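Local coordinates for protein arylamine n-acetyltransferase (Mycobacterium smegmatis, PDB 1W5R) that probably transfers an acetyl group from acetyl-coenzyme A to arylamines through a catalytic triad, whose nucleophile is replaced in this engineered form, at residues Gly71-Glu75 with Gly195-Ser200; Gly135-Thr139 with Ala220-Leu224. The protein carries 1 engineered substitution. One frame throughout, in Å; residues are numbered along the deposited sequence.

Contact 1 of 2, residues Gly71-Glu75 with Gly195-Ser200. Engineered in segment 71-75: Q73 (natural residue Cys).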
ATOM      1  N   GLY A  71      -5.680   5.258  22.828  1.00  9.10           N
ATOM      2  CA  GLY A  71      -6.641   4.474  23.591  1.00  8.80           C
ATOM      3  C   GLY A  71      -7.746   4.012  22.684  1.00  8.38           C
ATOM      4  O   GLY A  71      -7.673   4.208  21.457  1.00  8.05           O
ATOM      5  N   TYR A  72      -8.733   3.339  23.265  1.00  8.89           N
ATOM      6  CA  TYR A  72      -9.872   2.883  22.484  1.00  7.59           C
ATOM      7  C   TYR A  72     -11.117   3.746  22.744  1.00  7.52           C
ATOM      8  O   TYR A  72     -10.975   4.851  23.288  1.00  7.61           O
ATOM      9  CB  TYR A  72     -10.058   1.350  22.570  1.00  7.78           C
ATOM     10  CG  TYR A  72     -10.609   0.750  23.857  1.00  7.37           C
ATOM     11  CD1 TYR A  72     -10.816  -0.624  23.927  1.00  7.50           C
ATOM     12  CD2 TYR A  72     -10.979   1.534  24.954  1.00  8.17           C
ATOM     13  CE1 TYR A  72     -11.342  -1.232  25.061  1.00  7.47           C
ATOM     14  CE2 TYR A  72     -11.537   0.934  26.100  1.00  6.76           C
ATOM     15  CZ  TYR A  72     -11.716  -0.460  26.131  1.00  7.76           C
ATOM     16  OH  TYR A  72     -12.279  -1.101  27.214  1.00  8.49           O
ATOM     17  N   GLN A  73     -12.297   3.298  22.338  1.00  7.31           N
ATOM     18  CA  GLN A  73     -13.460   4.181  22.261  1.00  7.42           C
ATOM     19  C   GLN A  73     -13.763   4.938  23.558  1.00  7.69           C
ATOM     20  O   GLN A  73     -14.031   6.152  23.540  1.00  8.23           O
ATOM     21  CB  GLN A  73     -14.705   3.408  21.785  1.00  7.58           C
ATOM     22  CG  GLN A  73     -15.050   2.124  22.509  1.00  7.69           C
ATOM     23  CD  GLN A  73     -14.353   0.880  21.936  1.00  9.28           C
ATOM     24  OE1 GLN A  73     -13.298   0.975  21.314  1.00  9.48           O
ATOM     25  NE2 GLN A  73     -14.957  -0.286  22.148  1.00 10.26           N
ATOM     26  N   TYR A  74     -13.735   4.228  24.684  1.00  7.98           N
ATOM     27  CA  TYR A  74     -14.065   4.867  25.971  1.00  7.64           C
ATOM     28  C   TYR A  74     -13.035   5.898  26.416  1.00  9.02           C
ATOM     29  O   TYR A  74     -13.352   6.893  27.108  1.00  9.59           O
ATOM     30  CB  TYR A  74     -14.212   3.826  27.059  1.00  8.26           C
ATOM     31  CG  TYR A  74     -15.342   2.856  26.866  1.00  7.55           C
ATOM     32  CD1 TYR A  74     -15.114   1.579  26.348  1.00  8.08           C
ATOM     33  CD2 TYR A  74     -16.655   3.210  27.195  1.00  7.61           C
ATOM     34  CE1 TYR A  74     -16.165   0.670  26.169  1.00  7.84           C
ATOM     35  CE2 TYR A  74     -17.714   2.312  27.028  1.00  7.99           C
ATOM     36  CZ  TYR A  74     -17.465   1.047  26.507  1.00  7.52           C
ATOM     37  OH  TYR A  74     -18.478   0.129  26.355  1.00  9.30           O
ATOM     38  N   GLU A  75     -11.793   5.650  26.028  1.00  7.83           N
ATOM     39  CA  GLU A  75     -10.700   6.540  26.398  1.00  8.61           C
ATOM     40  C   GLU A  75     -10.738   7.800  25.550  1.00  9.04           C
ATOM     41  O   GLU A  75     -10.604   8.916  26.060  1.00  9.86           O
ATOM     42  CB  GLU A  75      -9.356   5.812  26.275  1.00  8.30           C
ATOM     43  CG  GLU A  75      -9.225   4.687  27.287  1.00  8.95           C
ATOM     44  CD  GLU A  75      -8.080   3.751  26.987  1.00  7.49           C
ATOM     45  OE1 GLU A  75      -7.153   3.667  27.830  1.00  9.95           O
ATOM     46  OE2 GLU A  75      -8.120   3.075  25.929  1.00  8.83           O
ATOM     47  N   GLY A 195     -19.082  -1.189  30.902  1.00  9.29           N
ATOM     48  CA  GLY A 195     -18.891  -1.542  29.495  1.00  9.27           C
ATOM     49  C   GLY A 195     -17.416  -1.686  29.165  1.00  9.18           C
ATOM     50  O   GLY A 195     -17.002  -2.663  28.527  1.00  9.45           O
ATOM     51  N   SER A 196     -16.616  -0.722  29.615  1.00  8.78           N
ATOM     52  CA  SER A 196     -15.191  -0.766  29.312  1.00  8.47           C
ATOM     53  C   SER A 196     -14.507  -1.970  29.970  1.00  8.89           C
ATOM     54  O   SER A 196     -13.582  -2.565  29.402  1.00  9.09           O
ATOM     55  CB  SER A 196     -14.492   0.525  29.731  1.00  8.67           C
ATOM     56  OG  SER A 196     -13.150   0.530  29.248  1.00  9.00           O
ATOM     57  N   TRP A 197     -14.935  -2.311  31.183  1.00  8.52           N
ATOM     58  CA  TRP A 197     -14.434  -3.529  31.805  1.00  9.18           C
ATOM     59  C   TRP A 197     -14.679  -4.749  30.901  1.00  9.10           C
ATOM     60  O   TRP A 197     -13.761  -5.555  30.674  1.00  9.94           O
ATOM     61  CB  TRP A 197     -15.086  -3.737  33.186  1.00  8.97           C
ATOM     62  CG  TRP A 197     -14.566  -4.967  33.874  1.00  8.56           C
ATOM     63  CD1 TRP A 197     -15.180  -6.190  33.967  1.00  8.70           C
ATOM     64  CD2 TRP A 197     -13.294  -5.104  34.506  1.00  9.54           C
ATOM     65  NE1 TRP A 197     -14.362  -7.079  34.646  1.00  9.79           N
ATOM     66  CE2 TRP A 197     -13.201  -6.431  34.983  1.00  9.89           C
ATOM     67  CE3 TRP A 197     -12.229  -4.226  34.735  1.00 10.18           C
ATOM     68  CZ2 TRP A 197     -12.064  -6.905  35.656  1.00 10.40           C
ATOM     69  CZ3 TRP A 197     -11.105  -4.699  35.412  1.00  9.99           C
ATOM     70  CH2 TRP A 197     -11.034  -6.028  35.854  1.00  9.99           C
ATOM     71  N   TYR A 198     -15.902  -4.886  30.398  1.00  9.34           N
ATOM     72  CA  TYR A 198     -16.261  -5.983  29.497  1.00  9.11           C
ATOM     73  C   TYR A 198     -15.382  -6.010  28.243  1.00  8.76           C
ATOM     74  O   TYR A 198     -14.786  -7.037  27.892  1.00  9.59           O
ATOM     75  CB  TYR A 198     -17.736  -5.850  29.103  1.00  9.94           C
ATOM     76  CG  TYR A 198     -18.298  -7.000  28.290  1.00 10.80           C
ATOM     77  CD1 TYR A 198     -18.641  -8.213  28.903  1.00 10.94           C
ATOM     78  CD2 TYR A 198     -18.522  -6.869  26.913  1.00 10.78           C
ATOM     79  CE1 TYR A 198     -19.175  -9.268  28.177  1.00 12.67           C
ATOM     80  CE2 TYR A 198     -19.063  -7.922  26.177  1.00 12.11           C
ATOM     81  CZ  TYR A 198     -19.380  -9.118  26.816  1.00 12.77           C
ATOM     82  OH  TYR A 198     -19.913 -10.159  26.081  1.00 15.48           O
ATOM     83  N   VAL A 199     -15.293  -4.859  27.579  1.00  8.55           N
ATOM     84  CA  VAL A 199     -14.596  -4.800  26.287  1.00  8.09           C
ATOM     85  C   VAL A 199     -13.095  -5.078  26.469  1.00  8.50           C
ATOM     86  O   VAL A 199     -12.442  -5.650  25.575  1.00  8.73           O
ATOM     87  CB  VAL A 199     -14.808  -3.426  25.608  1.00  7.89           C
ATOM     88  CG1 VAL A 199     -14.110  -3.397  24.254  1.00  8.96           C
ATOM     89  CG2 VAL A 199     -16.288  -3.171  25.376  1.00  9.99           C
ATOM     90  N   SER A 200     -12.552  -4.666  27.616  1.00  8.03           N
ATOM     91  CA  SER A 200     -11.110  -4.783  27.848  1.00  7.98           C
ATOM     92  C   SER A 200     -10.699  -6.081  28.547  1.00  8.61           C
ATOM     93  O   SER A 200      -9.493  -6.340  28.656  1.00  8.98           O
ATOM     94  CB  SER A 200     -10.549  -3.552  28.586  1.00  7.92           C
ATOM     95  OG  SER A 200     -11.022  -3.507  29.930  1.00  8.41           O
TER
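Y72 and S196 supply the hydrogen bond across this contact: Y72 OH donates to S196 OG at 2.7 Å, and the serine oxygen approaches the phenol at the ring edge, close to its plane. S196 OG is bonded in turn to the carbonyl oxygen of V52, giving a short relay from tyrosine through serine to the backbone. A second polar feature lies within segment 195-200 of helix 189-201, where S200 OG bonds to S196 O at 2.8 Å and S200 N reaches the same oxygen from the opposite face of its carbonyl plane. V52 N is the second partner of S200 OG, so V52 is held at both its N and its O. Within 71-75, the N-cap residue Y72 donates from N to the anti side of E75 OE2 at 2.7 Å, nearly straight at 161°; E75 OE1 forms a salt bridge with K63, and the carboxylate is thus fixed at both oxygens.

The CH-pi contact belongs to Y74. S196 CB stands 3.9 Å from the centroid of its ring, 22° off the normal, with the closest approach at CD1. Having CG anti to its carbonyl carbon (chi1 -64°) puts one ring face against S196 CB, offset toward the rim, and the OH end meets the backbone of G195, Y74 OH being 3.5 Å from G195 C.

Apolar packing centres on V199, whose two methyls diverge. CG1 meets Y72 CE1 at 3.6 Å, whereas CG2 comes to the edge of the Y74 ring, 3.9 Å from CE1. Engineered Q73 also brings NE2 near CG1, but this amide bonds to T112 O.

Position 73, cysteine in the natural enzyme, opens helix 73-87 beside H113. A probable nucleophile at a helix N terminus with a neighbouring histidine recalls the papain-like cysteine proteases; Asp as third triad member is the arylamine N-acetyltransferase form.

Contact 2 of 2, residues Gly135-Thr139 with Ala220-Leu224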
ATOM      1  N   GLY A 135     -10.444   3.384  12.849  1.00  9.14           N
ATOM      2  CA  GLY A 135     -10.167   3.801  11.471  1.00  8.62           C
ATOM      3  C   GLY A 135     -11.326   4.463  10.728  1.00  9.21           C
ATOM      4  O   GLY A 135     -11.087   5.326   9.881  1.00  9.83           O
ATOM      5  N   GLN A 136     -12.562   4.048  11.036  1.00  8.31           N
ATOM      6  CA  GLN A 136     -13.753   4.590  10.383  1.00  8.38           C
ATOM      7  C   GLN A 136     -14.487   5.620  11.255  1.00  7.86           C
ATOM      8  O   GLN A 136     -15.661   5.907  11.025  1.00  8.08           O
ATOM      9  CB  GLN A 136     -14.696   3.452   9.947  1.00  8.99           C
ATOM     10  CG  GLN A 136     -15.743   3.840   8.892  1.00  8.99           C
ATOM     11  CD  GLN A 136     -15.137   4.428   7.625  1.00  9.92           C
ATOM     12  OE1 GLN A 136     -15.383   5.606   7.275  1.00 13.51           O
ATOM     13  NE2 GLN A 136     -14.342   3.638   6.946  1.00 10.49           N
ATOM     14  N   THR A 137     -13.791   6.180  12.240  1.00  7.81           N
ATOM     15  CA  THR A 137     -14.439   7.149  13.137  1.00  8.10           C
ATOM     16  C   THR A 137     -14.832   8.427  12.398  1.00  8.63           C
ATOM     17  O   THR A 137     -14.179   8.820  11.406  1.00  9.44           O
ATOM     18  CB  THR A 137     -13.535   7.507  14.329  1.00  8.22           C
ATOM     19  OG1 THR A 137     -14.353   7.935  15.432  1.00  9.28           O
ATOM     20  CG2 THR A 137     -12.494   8.573  13.967  1.00  9.45           C
ATOM     21  N   LEU A 138     -15.888   9.075  12.880  1.00  9.24           N
ATOM     22  CA  LEU A 138     -16.277  10.392  12.356  1.00  9.11           C
ATOM     23  C   LEU A 138     -15.141  11.397  12.445  1.00  9.59           C
ATOM     24  O   LEU A 138     -14.469  11.490  13.469  1.00  9.96           O
ATOM     25  CB  LEU A 138     -17.463  10.954  13.124  1.00  9.57           C
ATOM     26  CG  LEU A 138     -18.868  10.576  12.655  1.00 10.93           C
ATOM     27  CD1 LEU A 138     -19.909  10.996  13.674  1.00 12.90           C
ATOM     28  CD2 LEU A 138     -19.190  11.221  11.311  1.00 11.14           C
ATOM     29  N   THR A 139     -14.942  12.144  11.355  1.00  9.59           N
ATOM     30  CA  THR A 139     -13.870  13.129  11.284  1.00 10.02           C
ATOM     31  C   THR A 139     -14.392  14.563  11.305  1.00 10.63           C
ATOM     32  O   THR A 139     -13.615  15.523  11.174  1.00 11.13           O
ATOM     33  CB  THR A 139     -13.003  12.900  10.040  1.00  9.81           C
ATOM     34  OG1 THR A 139     -13.803  13.061   8.858  1.00 10.56           O
ATOM     35  CG2 THR A 139     -12.363  11.485  10.091  1.00  9.92           C
ATOM     36  N   ALA A 220      -6.143  10.476   4.574  1.00 12.73           N
ATOM     37  CA  ALA A 220      -6.296   9.019   4.614  1.00 11.76           C
ATOM     38  C   ALA A 220      -6.723   8.485   5.967  1.00 11.05           C
ATOM     39  O   ALA A 220      -6.403   9.077   6.989  1.00 11.33           O
ATOM     40  CB  ALA A 220      -5.004   8.330   4.174  1.00 13.32           C
ATOM     41  N   ARG A 221      -7.405   7.345   5.939  1.00 10.22           N
ATOM     42  CA  ARG A 221      -7.702   6.575   7.149  1.00  9.47           C
ATOM     43  C   ARG A 221      -6.739   5.406   7.220  1.00 10.10           C
ATOM     44  O   ARG A 221      -6.574   4.683   6.233  1.00 10.68           O
ATOM     45  CB  ARG A 221      -9.137   6.056   7.116  1.00  9.12           C
ATOM     46  CG  ARG A 221     -10.189   7.159   7.077  1.00  9.18           C
ATOM     47  CD  ARG A 221     -11.590   6.571   6.931  1.00  9.39           C
ATOM     48  NE  ARG A 221     -12.663   7.570   7.040  1.00  9.51           N
ATOM     49  CZ  ARG A 221     -13.086   8.097   8.195  1.00  9.28           C
ATOM     50  NH1 ARG A 221     -12.522   7.739   9.347  1.00  9.52           N
ATOM     51  NH2 ARG A 221     -14.075   8.989   8.200  1.00  9.32           N
ATOM     52  N   TYR A 222      -6.134   5.213   8.389  1.00 10.56           N
ATOM     53  CA  TYR A 222      -5.189   4.123   8.618  1.00 10.41           C
ATOM     54  C   TYR A 222      -5.741   3.184   9.661  1.00 10.74           C
ATOM     55  O   TYR A 222      -6.121   3.623  10.744  1.00 11.00           O
ATOM     56  CB  TYR A 222      -3.848   4.680   9.118  1.00 11.45           C
ATOM     57  CG  TYR A 222      -3.182   5.580   8.112  1.00 12.33           C
ATOM     58  CD1 TYR A 222      -3.523   6.930   8.027  1.00 12.77           C
ATOM     59  CD2 TYR A 222      -2.213   5.080   7.240  1.00 13.77           C
ATOM     60  CE1 TYR A 222      -2.913   7.757   7.101  1.00 15.19           C
ATOM     61  CE2 TYR A 222      -1.598   5.906   6.300  1.00 14.64           C
ATOM     62  CZ  TYR A 222      -1.947   7.241   6.241  1.00 14.86           C
ATOM     63  OH  TYR A 222      -1.354   8.066   5.301  1.00 16.22           O
ATOM     64  N   ASN A 223      -5.798   1.893   9.327  1.00  9.98           N
ATOM     65  CA  ASN A 223      -6.301   0.910  10.277  1.00 10.11           C
ATOM     66  C   ASN A 223      -5.488  -0.367  10.244  1.00  9.93           C
ATOM     67  O   ASN A 223      -5.509  -1.091   9.240  1.00 11.11           O
ATOM     68  CB  ASN A 223      -7.768   0.573  10.052  1.00 11.53           C
ATOM     69  CG  ASN A 223      -8.326  -0.247  11.195  1.00 14.25           C
ATOM     70  OD1 ASN A 223      -8.452   0.250  12.296  1.00 17.17           O
ATOM     71  ND2 ASN A 223      -8.591  -1.519  10.951  1.00 19.02           N
ATOM     72  N   LEU A 224      -4.780  -0.615  11.339  1.00  9.40           N
ATOM     73  CA  LEU A 224      -3.958  -1.814  11.497  1.00 10.26           C
ATOM     74  C   LEU A 224      -4.726  -2.831  12.330  1.00  9.65           C
ATOM     75  O   LEU A 224      -5.177  -2.508  13.425  1.00  9.68           O
ATOM     76  CB  LEU A 224      -2.668  -1.438  12.231  1.00 11.32           C
ATOM     77  CG  LEU A 224      -1.684  -2.570  12.561  1.00 11.85           C
ATOM     78  CD1 LEU A 224      -0.945  -3.003  11.283  1.00 13.62           C
ATOM     79  CD2 LEU A 224      -0.670  -2.151  13.621  1.00 12.32           C
TER
HETATM   80  O   HOH W   1     -10.380   0.629  13.736  1.00 18.85           O
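R221 and G135 bury the most surface here, the guanidinium being held by main-chain carbonyls. From NE to CG the arginine chain is extended (chi2 175°), which carries the group across the bend at 135-137. NH1 bonds to G135 O at 2.9 Å and to T137 O, also at 2.9 Å. A longer bond runs from NH2 to T137 O (3.2 Å), so both terminal nitrogens grip one oxygen end-on, with that oxygen in the guanidinium plane. G135 O instead lies 18° out of the plane; R221 CD is 3.2 Å from G135 O. NH2 has a further partner in the salt bridge to E155, probably balancing the buried charge.

G135 also brings its CA to within 5.0 Å of the CA of N223, backbone close to backbone.

Q136 crosses the arginine at about a right angle. Its amide lies over one face of the guanidinium, the two planes 45° apart, while T139 CG2 comes within 3.6 Å of R221 NH2 obliquely.

Strand 220-225 belongs to the sheet of the third, lid-like domain, and 135-139 to a loop of the beta-barrel domain: an arginine-to-carbonyl junction between two domains of the arylamine N-acetyltransferase fold.

Following the chain from the N terminus, 71-75 comes first, at the start of helix 73-87; 135-139 follows, in the loop between strands 127-129 and 142-143. Segment 195-200, on helix 189-201, then returns to 71-75 and closes a loop with 119 residues between its ends. Strand segment 220-224 completes contact 2, spanning 80 residues. Since the segments alternate, the two loops cross rather than nest. Contact 1 joins the helix bearing the engineered position to a helix following the barrel strands; contact 2 joins the barrel loop to the five-stranded sheet. Their centres lie 18 Å apart, on opposite sides of the chain's centre, with nearest atoms about 8 Å apart.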